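Eukaryotic translation initiation factor 5A-2 (Arabidopsis thaliana, PDB 3HKS) promotes translation elongation and termination by binding the ribosome between its exit and peptidyl sites and rescuing ribosomes stalled on polyproline and other difficult sequences. Local coordinates at residues Tyr98-Val109 with Thr113-Leu124; Asp139-Ser147 with Ala159-Lys167. All blocks are in the same frame, centred on the assembly; numbering follows the deposited sequence. Where two conformers were deposited one is given.

Interaction 1. Residues Tyr98-Val109 with Thr113-Leu124. With EDO (1,2-ethanediol), chain F.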
loop_
_atom_site.group_PDB
_atom_site.type_symbol
_atom_site.label_atom_id
_atom_site.label_comp_id
_atom_site.label_asym_id
_atom_site.label_seq_id
_atom_site.Cartn_x
_atom_site.Cartn_y
_atom_site.Cartn_z
ATOM N N TYR A 98 -12.830 5.023 -3.728
ATOM C CA TYR A 98 -13.790 6.000 -3.214
ATOM C C TYR A 98 -14.187 6.997 -4.305
ATOM O O TYR A 98 -13.363 7.400 -5.109
ATOM C CB TYR A 98 -13.181 6.823 -2.087
ATOM C CG TYR A 98 -12.563 6.074 -0.936
ATOM C CD1 TYR A 98 -11.268 5.582 -1.021
ATOM C CD2 TYR A 98 -13.258 5.910 0.264
ATOM C CE1 TYR A 98 -10.679 4.922 0.049
ATOM C CE2 TYR A 98 -12.686 5.243 1.346
ATOM C CZ TYR A 98 -11.391 4.749 1.232
ATOM O OH TYR A 98 -10.800 4.087 2.283
ATOM N N GLN A 99 -15.435 7.442 -4.285
ATOM C CA GLN A 99 -15.857 8.547 -5.134
ATOM C C GLN A 99 -15.364 9.873 -4.532
ATOM O O GLN A 99 -15.451 10.088 -3.322
ATOM C CB GLN A 99 -17.384 8.552 -5.294
ATOM C CG GLN A 99 -17.929 7.256 -5.891
ATOM C CD GLN A 99 -19.431 7.105 -5.718
ATOM O OE1 GLN A 99 -20.210 7.929 -6.209
ATOM N NE2 GLN A 99 -19.849 6.044 -5.023
ATOM N N LEU A 100 -14.837 10.741 -5.391
ATOM C CA LEU A 100 -14.352 12.052 -4.994
ATOM C C LEU A 100 -15.515 13.050 -4.889
ATOM O O LEU A 100 -16.249 13.261 -5.851
ATOM C CB LEU A 100 -13.300 12.545 -6.001
ATOM C CG LEU A 100 -12.703 13.940 -5.791
ATOM C CD1 LEU A 100 -11.789 13.944 -4.568
ATOM C CD2 LEU A 100 -11.962 14.436 -7.055
ATOM N N ILE A 101 -15.673 13.656 -3.715
ATOM C CA ILE A 101 -16.756 14.608 -3.476
ATOM C C ILE A 101 -16.267 16.021 -3.105
ATOM O O ILE A 101 -17.067 16.957 -2.972
ATOM C CB ILE A 101 -17.810 14.050 -2.454
ATOM C CG1 ILE A 101 -17.149 13.624 -1.132
ATOM C CG2 ILE A 101 -18.602 12.880 -3.084
ATOM C CD1 ILE A 101 -18.143 13.197 -0.051
ATOM N N ASP A 102 -14.954 16.185 -2.953
ATOM C CA ASP A 102 -14.366 17.533 -2.789
ATOM C C ASP A 102 -12.851 17.571 -2.880
ATOM O O ASP A 102 -12.169 16.610 -2.526
ATOM C CB ASP A 102 -14.810 18.212 -1.477
ATOM C CG ASP A 102 -14.513 19.711 -1.469
ATOM O OD1 ASP A 102 -14.402 20.322 -2.557
ATOM O OD2 ASP A 102 -14.383 20.276 -0.375
ATOM N N ILE A 103 -12.348 18.690 -3.395
ATOM C CA ILE A 103 -10.956 19.066 -3.248
ATOM C C ILE A 103 -10.981 20.458 -2.625
ATOM O O ILE A 103 -11.480 21.419 -3.237
ATOM C CB ILE A 103 -10.176 19.080 -4.606
ATOM C CG1 ILE A 103 -10.239 17.714 -5.296
ATOM C CG2 ILE A 103 -8.725 19.510 -4.393
ATOM C CD1 ILE A 103 -9.772 17.716 -6.734
ATOM N N THR A 104 -10.451 20.560 -1.406
ATOM C CA THR A 104 -10.444 21.823 -0.674
ATOM C C THR A 104 -9.363 22.742 -1.247
ATOM O O THR A 104 -8.451 22.267 -1.907
ATOM C CB THR A 104 -10.212 21.617 0.840
ATOM O OG1 THR A 104 -8.843 21.263 1.075
ATOM C CG2 THR A 104 -11.128 20.527 1.396
ATOM N N GLU A 105 -9.468 24.041 -0.992
ATOM C CA GLU A 105 -8.472 25.018 -1.453
ATOM C C GLU A 105 -7.087 24.819 -0.829
ATOM O O GLU A 105 -6.094 25.280 -1.390
ATOM C CB GLU A 105 -8.936 26.474 -1.229
ATOM C CG GLU A 105 -10.225 26.889 -1.943
ATOM C CD GLU A 105 -10.174 26.756 -3.472
ATOM O OE1 GLU A 105 -9.091 26.913 -4.089
ATOM O OE2 GLU A 105 -11.242 26.507 -4.071
ATOM N N ASP A 106 -7.021 24.157 0.331
ATOM C CA ASP A 106 -5.730 23.824 0.947
ATOM C C ASP A 106 -5.227 22.408 0.629
ATOM O O ASP A 106 -4.251 21.938 1.212
ATOM C CB ASP A 106 -5.724 24.109 2.460
ATOM C CG ASP A 106 -6.773 23.309 3.237
ATOM O OD1 ASP A 106 -7.798 22.906 2.665
ATOM O OD2 ASP A 106 -6.570 23.098 4.455
ATOM N N GLY A 107 -5.885 21.729 -0.304
ATOM C CA GLY A 107 -5.323 20.511 -0.866
ATOM C C GLY A 107 -5.798 19.222 -0.241
ATOM O O GLY A 107 -5.266 18.172 -0.548
ATOM N N PHE A 108 -6.790 19.293 0.641
ATOM C CA PHE A 108 -7.389 18.083 1.185
ATOM C C PHE A 108 -8.403 17.512 0.196
ATOM O O PHE A 108 -8.954 18.218 -0.649
ATOM C CB PHE A 108 -8.033 18.322 2.561
ATOM C CG PHE A 108 -7.037 18.381 3.705
ATOM C CD1 PHE A 108 -6.596 17.215 4.327
ATOM C CD2 PHE A 108 -6.548 19.607 4.157
ATOM C CE1 PHE A 108 -5.676 17.259 5.379
ATOM C CE2 PHE A 108 -5.633 19.672 5.223
ATOM C CZ PHE A 108 -5.195 18.493 5.828
ATOM N N VAL A 109 -8.631 16.219 0.312
ATOM C CA VAL A 109 -9.548 15.510 -0.552
ATOM C C VAL A 109 -10.682 14.947 0.316
ATOM O O VAL A 109 -10.441 14.455 1.432
ATOM C CB VAL A 109 -8.765 14.440 -1.356
ATOM C CG1 VAL A 109 -9.657 13.447 -1.994
ATOM C CG2 VAL A 109 -7.896 15.131 -2.424
ATOM N N THR A 113 -17.534 7.311 1.365
ATOM C CA THR A 113 -17.305 6.021 1.998
ATOM C C THR A 113 -18.484 5.052 1.683
ATOM O O THR A 113 -19.612 5.512 1.465
ATOM C CB THR A 113 -17.160 6.338 3.492
ATOM O OG1 THR A 113 -15.769 6.475 3.838
ATOM C CG2 THR A 113 -17.829 5.394 4.324
ATOM N N ASP A 114 -18.229 3.739 1.633
ATOM C CA ASP A 114 -19.306 2.757 1.316
ATOM C C ASP A 114 -20.446 2.666 2.351
ATOM O O ASP A 114 -21.511 2.092 2.068
ATOM C CB ASP A 114 -18.762 1.349 0.977
ATOM C CG ASP A 114 -18.006 0.693 2.137
ATOM O OD1 ASP A 114 -18.168 1.116 3.300
ATOM O OD2 ASP A 114 -17.242 -0.265 1.882
ATOM N N SER A 115 -20.225 3.236 3.538
ATOM C CA SER A 115 -21.270 3.291 4.563
ATOM C C SER A 115 -22.070 4.594 4.493
ATOM O O SER A 115 -22.964 4.809 5.315
ATOM C CB SER A 115 -20.675 3.097 5.972
ATOM O OG SER A 115 -19.695 4.083 6.261
ATOM N N GLY A 116 -21.753 5.451 3.513
ATOM C CA GLY A 116 -22.402 6.759 3.371
ATOM C C GLY A 116 -21.707 7.828 4.199
ATOM O O GLY A 116 -22.254 8.899 4.447
ATOM N N GLY A 117 -20.482 7.540 4.624
ATOM C CA GLY A 117 -19.716 8.493 5.404
ATOM C C GLY A 117 -18.768 9.281 4.530
ATOM O O GLY A 117 -18.844 9.217 3.306
ATOM N N THR A 118 -17.884 10.045 5.155
ATOM C CA THR A 118 -16.873 10.775 4.396
ATOM C C THR A 118 -15.499 10.545 5.000
ATOM O O THR A 118 -15.354 10.408 6.214
ATOM C CB THR A 118 -17.171 12.300 4.255
ATOM O OG1 THR A 118 -17.131 12.926 5.535
ATOM C CG2 THR A 118 -18.528 12.559 3.616
ATOM N N LYS A 119 -14.504 10.474 4.126
ATOM C CA LYS A 119 -13.115 10.286 4.521
ATOM C C LYS A 119 -12.328 11.498 4.011
ATOM O O LYS A 119 -12.131 11.642 2.801
ATOM C CB LYS A 119 -12.576 8.976 3.926
ATOM C CG LYS A 119 -11.069 8.783 4.078
ATOM C CD LYS A 119 -10.609 7.412 3.585
ATOM C CE LYS A 119 -9.088 7.362 3.482
ATOM N NZ LYS A 119 -8.436 7.477 4.811
ATOM N N ASP A 120 -11.882 12.353 4.940
ATOM C CA ASP A 120 -11.318 13.680 4.612
ATOM C C ASP A 120 -9.858 13.918 5.040
ATOM O O ASP A 120 -9.384 15.056 4.980
ATOM C CB ASP A 120 -12.175 14.784 5.251
ATOM C CG ASP A 120 -13.563 14.887 4.659
ATOM O OD1 ASP A 120 -13.878 14.140 3.702
ATOM O OD2 ASP A 120 -14.350 15.723 5.156
ATOM N N ASP A 121 -9.153 12.863 5.463
ATOM C CA ASP A 121 -7.805 13.006 6.035
ATOM C C ASP A 121 -6.657 13.002 5.015
ATOM O O ASP A 121 -5.524 13.363 5.344
ATOM C CB ASP A 121 -7.556 11.978 7.157
ATOM C CG ASP A 121 -7.888 10.537 6.754
ATOM O OD1 ASP A 121 -8.508 10.296 5.710
ATOM O OD2 ASP A 121 -7.516 9.617 7.518
ATOM N N LEU A 122 -6.959 12.614 3.776
ATOM C CA LEU A 122 -5.951 12.573 2.716
ATOM C C LEU A 122 -5.811 13.880 1.953
ATOM O O LEU A 122 -6.749 14.676 1.856
ATOM C CB LEU A 122 -6.250 11.445 1.725
ATOM C CG LEU A 122 -6.261 10.011 2.250
ATOM C CD1 LEU A 122 -6.342 9.042 1.066
ATOM C CD2 LEU A 122 -5.039 9.742 3.122
ATOM N N LYS A 123 -4.623 14.084 1.403
ATOM C CA LYS A 123 -4.348 15.220 0.554
ATOM C C LYS A 123 -4.125 14.746 -0.870
ATOM O O LYS A 123 -4.058 13.535 -1.130
ATOM C CB LYS A 123 -3.143 16.001 1.080
ATOM C CG LYS A 123 -3.353 16.498 2.522
ATOM C CD LYS A 123 -2.398 17.613 2.896
ATOM C CE LYS A 123 -2.831 18.948 2.291
ATOM N NZ LYS A 123 -2.073 20.081 2.890
ATOM N N LEU A 124 -4.065 15.706 -1.793
ATOM C CA LEU A 124 -3.771 15.423 -3.193
ATOM C C LEU A 124 -2.421 14.704 -3.317
ATOM O O LEU A 124 -1.462 15.061 -2.626
ATOM C CB LEU A 124 -3.769 16.716 -4.019
ATOM C CG LEU A 124 -5.128 17.388 -4.249
ATOM C CD1 LEU A 124 -4.938 18.845 -4.637
ATOM C CD2 LEU A 124 -5.902 16.646 -5.338
HETATM C C1 EDO F . -2.396 11.137 0.532
HETATM O O1 EDO F . -2.190 12.177 1.511
HETATM C C2 EDO F . -1.572 11.424 -0.719
HETATM O O2 EDO F . -1.471 10.262 -1.556
HETATM O O HOH W 1 -9.432 12.138 2.085
#

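Interaction 2. Residues Asp139-Ser147 with Ala159-Lys167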
loop_
_atom_site.group_PDB
_atom_site.type_symbol
_atom_site.label_atom_id
_atom_site.label_comp_id
_atom_site.label_asym_id
_atom_site.label_seq_id
_atom_site.Cartn_x
_atom_site.Cartn_y
_atom_site.Cartn_z
ATOM N N ASP A 139 -13.570 19.671 -11.431
ATOM C CA ASP A 139 -14.020 20.921 -12.058
ATOM C C ASP A 139 -15.053 20.652 -13.157
ATOM O O ASP A 139 -15.991 21.444 -13.352
ATOM C CB ASP A 139 -12.833 21.724 -12.619
ATOM C CG ASP A 139 -11.965 22.362 -11.522
ATOM O OD1 ASP A 139 -12.375 22.370 -10.322
ATOM O OD2 ASP A 139 -10.858 22.861 -11.868
ATOM N N GLU A 140 -14.883 19.521 -13.843
ATOM C CA GLU A 140 -15.742 19.104 -14.949
ATOM C C GLU A 140 -17.060 18.443 -14.492
ATOM O O GLU A 140 -17.913 18.125 -15.324
ATOM C CB GLU A 140 -14.992 18.138 -15.886
ATOM C CG GLU A 140 -13.805 18.718 -16.666
ATOM C CD GLU A 140 -13.184 17.705 -17.674
ATOM O OE1 GLU A 140 -12.972 18.090 -18.850
ATOM O OE2 GLU A 140 -12.920 16.529 -17.314
ATOM N N GLY A 141 -17.215 18.219 -13.183
ATOM C CA GLY A 141 -18.424 17.580 -12.647
ATOM C C GLY A 141 -18.513 16.099 -12.977
ATOM O O GLY A 141 -19.599 15.513 -13.000
ATOM N N LYS A 142 -17.360 15.489 -13.215
ATOM C CA LYS A 142 -17.308 14.074 -13.529
ATOM C C LYS A 142 -17.339 13.207 -12.288
ATOM O O LYS A 142 -16.986 13.655 -11.200
ATOM C CB LYS A 142 -16.065 13.765 -14.369
ATOM C CG LYS A 142 -16.035 14.570 -15.652
ATOM C CD LYS A 142 -15.691 13.719 -16.833
ATOM C CE LYS A 142 -15.808 14.506 -18.128
ATOM N NZ LYS A 142 -14.636 14.187 -18.985
ATOM N N ASP A 143 -17.797 11.970 -12.467
ATOM C CA ASP A 143 -17.740 10.958 -11.425
ATOM C C ASP A 143 -16.317 10.415 -11.390
ATOM O O ASP A 143 -15.898 9.679 -12.289
ATOM C CB ASP A 143 -18.749 9.836 -11.709
ATOM C CG ASP A 143 -20.195 10.309 -11.625
ATOM O OD1 ASP A 143 -20.475 11.246 -10.852
ATOM O OD2 ASP A 143 -21.056 9.733 -12.332
ATOM N N ILE A 144 -15.568 10.818 -10.369
ATOM C CA ILE A 144 -14.163 10.431 -10.242
ATOM C C ILE A 144 -14.012 9.428 -9.116
ATOM O O ILE A 144 -14.491 9.653 -8.003
ATOM C CB ILE A 144 -13.235 11.668 -10.029
ATOM C CG1 ILE A 144 -13.289 12.644 -11.227
ATOM C CG2 ILE A 144 -11.792 11.247 -9.706
ATOM C CD1 ILE A 144 -12.599 12.139 -12.539
ATOM N N VAL A 145 -13.362 8.310 -9.430
ATOM C CA VAL A 145 -13.077 7.243 -8.468
ATOM C C VAL A 145 -11.584 7.238 -8.169
ATOM O O VAL A 145 -10.757 7.215 -9.076
ATOM C CB VAL A 145 -13.560 5.843 -8.972
ATOM C CG1 VAL A 145 -13.247 4.751 -7.950
ATOM C CG2 VAL A 145 -15.049 5.865 -9.236
ATOM N N VAL A 146 -11.255 7.249 -6.886
ATOM C CA VAL A 146 -9.884 7.367 -6.406
ATOM C C VAL A 146 -9.531 6.078 -5.668
ATOM O O VAL A 146 -10.246 5.681 -4.741
ATOM C CB VAL A 146 -9.748 8.600 -5.444
ATOM C CG1 VAL A 146 -8.352 8.705 -4.847
ATOM C CG2 VAL A 146 -10.118 9.894 -6.169
ATOM N N SER A 147 -8.451 5.420 -6.096
ATOM C CA SER A 147 -7.930 4.232 -5.407
ATOM C C SER A 147 -6.902 4.628 -4.353
ATOM O O SER A 147 -5.989 5.392 -4.633
ATOM C CB SER A 147 -7.293 3.251 -6.396
ATOM O OG SER A 147 -8.186 2.930 -7.451
ATOM N N ALA A 159 -4.315 5.542 -7.829
ATOM C CA ALA A 159 -4.964 5.551 -9.149
ATOM C C ALA A 159 -6.167 6.489 -9.181
ATOM O O ALA A 159 -6.776 6.758 -8.155
ATOM C CB ALA A 159 -5.380 4.142 -9.568
ATOM N N VAL A 160 -6.494 6.987 -10.373
ATOM C CA VAL A 160 -7.631 7.874 -10.581
ATOM C C VAL A 160 -8.306 7.506 -11.899
ATOM O O VAL A 160 -7.638 7.372 -12.915
ATOM C CB VAL A 160 -7.202 9.371 -10.613
ATOM C CG1 VAL A 160 -8.412 10.296 -10.918
ATOM C CG2 VAL A 160 -6.528 9.779 -9.302
ATOM N N LYS A 161 -9.627 7.364 -11.884
ATOM C CA LYS A 161 -10.396 7.167 -13.120
ATOM C C LYS A 161 -11.719 7.928 -13.084
ATOM O O LYS A 161 -12.285 8.155 -12.013
ATOM C CB LYS A 161 -10.663 5.683 -13.376
ATOM C CG LYS A 161 -11.508 5.016 -12.301
ATOM C CD LYS A 161 -11.772 3.535 -12.587
ATOM C CE LYS A 161 -12.305 2.836 -11.332
ATOM N NZ LYS A 161 -13.068 1.585 -11.638
ATOM N N GLU A 162 -12.209 8.321 -14.257
ATOM C CA GLU A 162 -13.576 8.829 -14.364
ATOM C C GLU A 162 -14.536 7.741 -14.814
ATOM O O GLU A 162 -14.197 6.914 -15.662
ATOM C CB GLU A 162 -13.663 10.065 -15.257
ATOM C CG GLU A 162 -13.160 9.890 -16.662
ATOM C CD GLU A 162 -13.842 10.844 -17.615
ATOM O OE1 GLU A 162 -15.018 10.587 -17.964
ATOM O OE2 GLU A 162 -13.204 11.848 -17.998
ATOM N N VAL A 163 -15.725 7.716 -14.224
ATOM C CA VAL A 163 -16.685 6.659 -14.542
ATOM C C VAL A 163 -18.013 7.182 -15.112
ATOM O O VAL A 163 -18.950 6.404 -15.321
ATOM C CB VAL A 163 -16.924 5.670 -13.348
ATOM C CG1 VAL A 163 -15.641 4.906 -12.997
ATOM C CG2 VAL A 163 -17.483 6.381 -12.133
ATOM N N GLY A 164 -18.087 8.488 -15.364
ATOM C CA GLY A 164 -19.282 9.089 -15.973
ATOM C C GLY A 164 -19.477 10.552 -15.619
ATOM O O GLY A 164 -18.544 11.218 -15.153
ATOM N N GLY A 165 -20.697 11.046 -15.837
ATOM C CA GLY A 165 -21.051 12.425 -15.503
ATOM C C GLY A 165 -20.440 13.480 -16.410
ATOM O O GLY A 165 -19.991 13.181 -17.518
ATOM N N GLY A 166 -20.426 14.719 -15.930
ATOM C CA GLY A 166 -19.935 15.862 -16.699
ATOM C C GLY A 166 -20.927 17.008 -16.657
ATOM O O GLY A 166 -22.049 16.840 -16.184
ATOM N N LYS A 167 -20.516 18.172 -17.156
ATOM C CA LYS A 167 -21.351 19.376 -17.150
ATOM C C LYS A 167 -21.785 19.771 -18.570
ATOM O O LYS A 167 -21.106 19.414 -19.537
ATOM C CB LYS A 167 -20.608 20.526 -16.469
ATOM C CG LYS A 167 -20.361 20.257 -14.995
ATOM C CD LYS A 167 -19.587 21.347 -14.330
ATOM C CE LYS A 167 -19.341 20.991 -12.865
ATOM N NZ LYS A 167 -18.819 22.181 -12.167
HETATM O O HOH W 2 -11.241 14.609 -17.277
#

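Interaction 1. Residues Tyr98-Val109 with Thr113-Leu124
Lys123 lays its aliphatic chain across one face of the Phe108 ring, an example of a lysine that uses both its carbons and its charge. Its CG sits 3.7 Å above the ring plane, displaced toward the rim. A bend at chi3 (77°) carries NZ onward to a weak hydrogen bond with Asp106 O, and leaves it in an off-centre cation-pi position 4.8 Å from the Phe108 ring centroid. At the edge of the same ring, in its plane, comes Asp121 O. The backbones are tied by Leu124 N to Gly107 O at 3.0 Å and Val109 N to Leu122 O at 2.9 Å, and a water links Val109 O, Lys119 O and Leu122 N. Beside this bridge Leu124 CD2 meets Val109 CG2 at 3.8 Å and CD1 comes nearest Ile103 CG2 at 3.9 Å, both side chains crossing Leu124 at about a right angle. Farther along, Lys119 CD lies 3.6 Å from Tyr98 OH, while its NZ forms salt bridges with Asp121 and Glu155. Phe108 and Lys123 form a single beta bridge beside the type I turn Thr104-Gly107, in the loops that join strands of the OB-fold domain, the C-terminal domain of eIF5A.

Interaction 2. Residues Asp139-Ser147 with Ala159-Lys167
An antiparallel beta hairpin, strands 142-151 and 154-163, supplies this contact, which follows the hairpin from Ser147 and Ala159 and continues past the corner at Gly164 to the chain end. Its central rungs are nearly straight: Val145 N donates to Lys161 O at 2.8 Å with an N-H...O angle of 171°, and Lys161 N returns a bond to Val145 O at 3.0 Å. On one face Ile144 spreads its branches over two partners, CG2 reaching Val160 CG1 at 3.7 Å and CD1 reaching Glu162 CB at 3.6 Å. On the other, Val145 lies alongside the extended chain of Lys161, and Val145 CG2 meets Val163 CG2 at 3.8 Å. Near the start of strand 142-151, Lys142 bends at both chi2 (-134°) and chi4 (137°) and places NZ 2.9 Å from Glu162 OE2, on the syn side of the carboxylate. A weaker bridge from the same NZ to Glu140 completes a network in which the lysine probably offsets the repulsion between the acids. Lys167 sets NZ 3.2 Å from Asp139 O, above the carbonyl plane, beside the Schellman motif at Gly141 that ends helix 128-139. That helix covers Val146 and Val160 through Met134, while strand 87-103 pairs with strand 142-151 along the side away from 154-163.

Overall arrangement
Interaction 1 closes before interaction 2 opens along the chain, yet their centres lie only 13 Å apart because both reach one curled antiparallel sheet. Strands 87-103 and 142-151 are neighbours in it, and probable backbone hydrogen bonds join the two contacts directly: Tyr98 O with Val146 N at 2.8 Å and Leu100 N with Ile144 O at 2.9 Å. Helix 128-139, which follows the second segment of interaction 1 and leads into interaction 2, packs against side chains of both. The pair thus illustrates how local hairpins and turns in series are assembled into a single barrel, here the OB-fold domain, separate from the four-stranded sheet formed by strands 39-42 to 77-83.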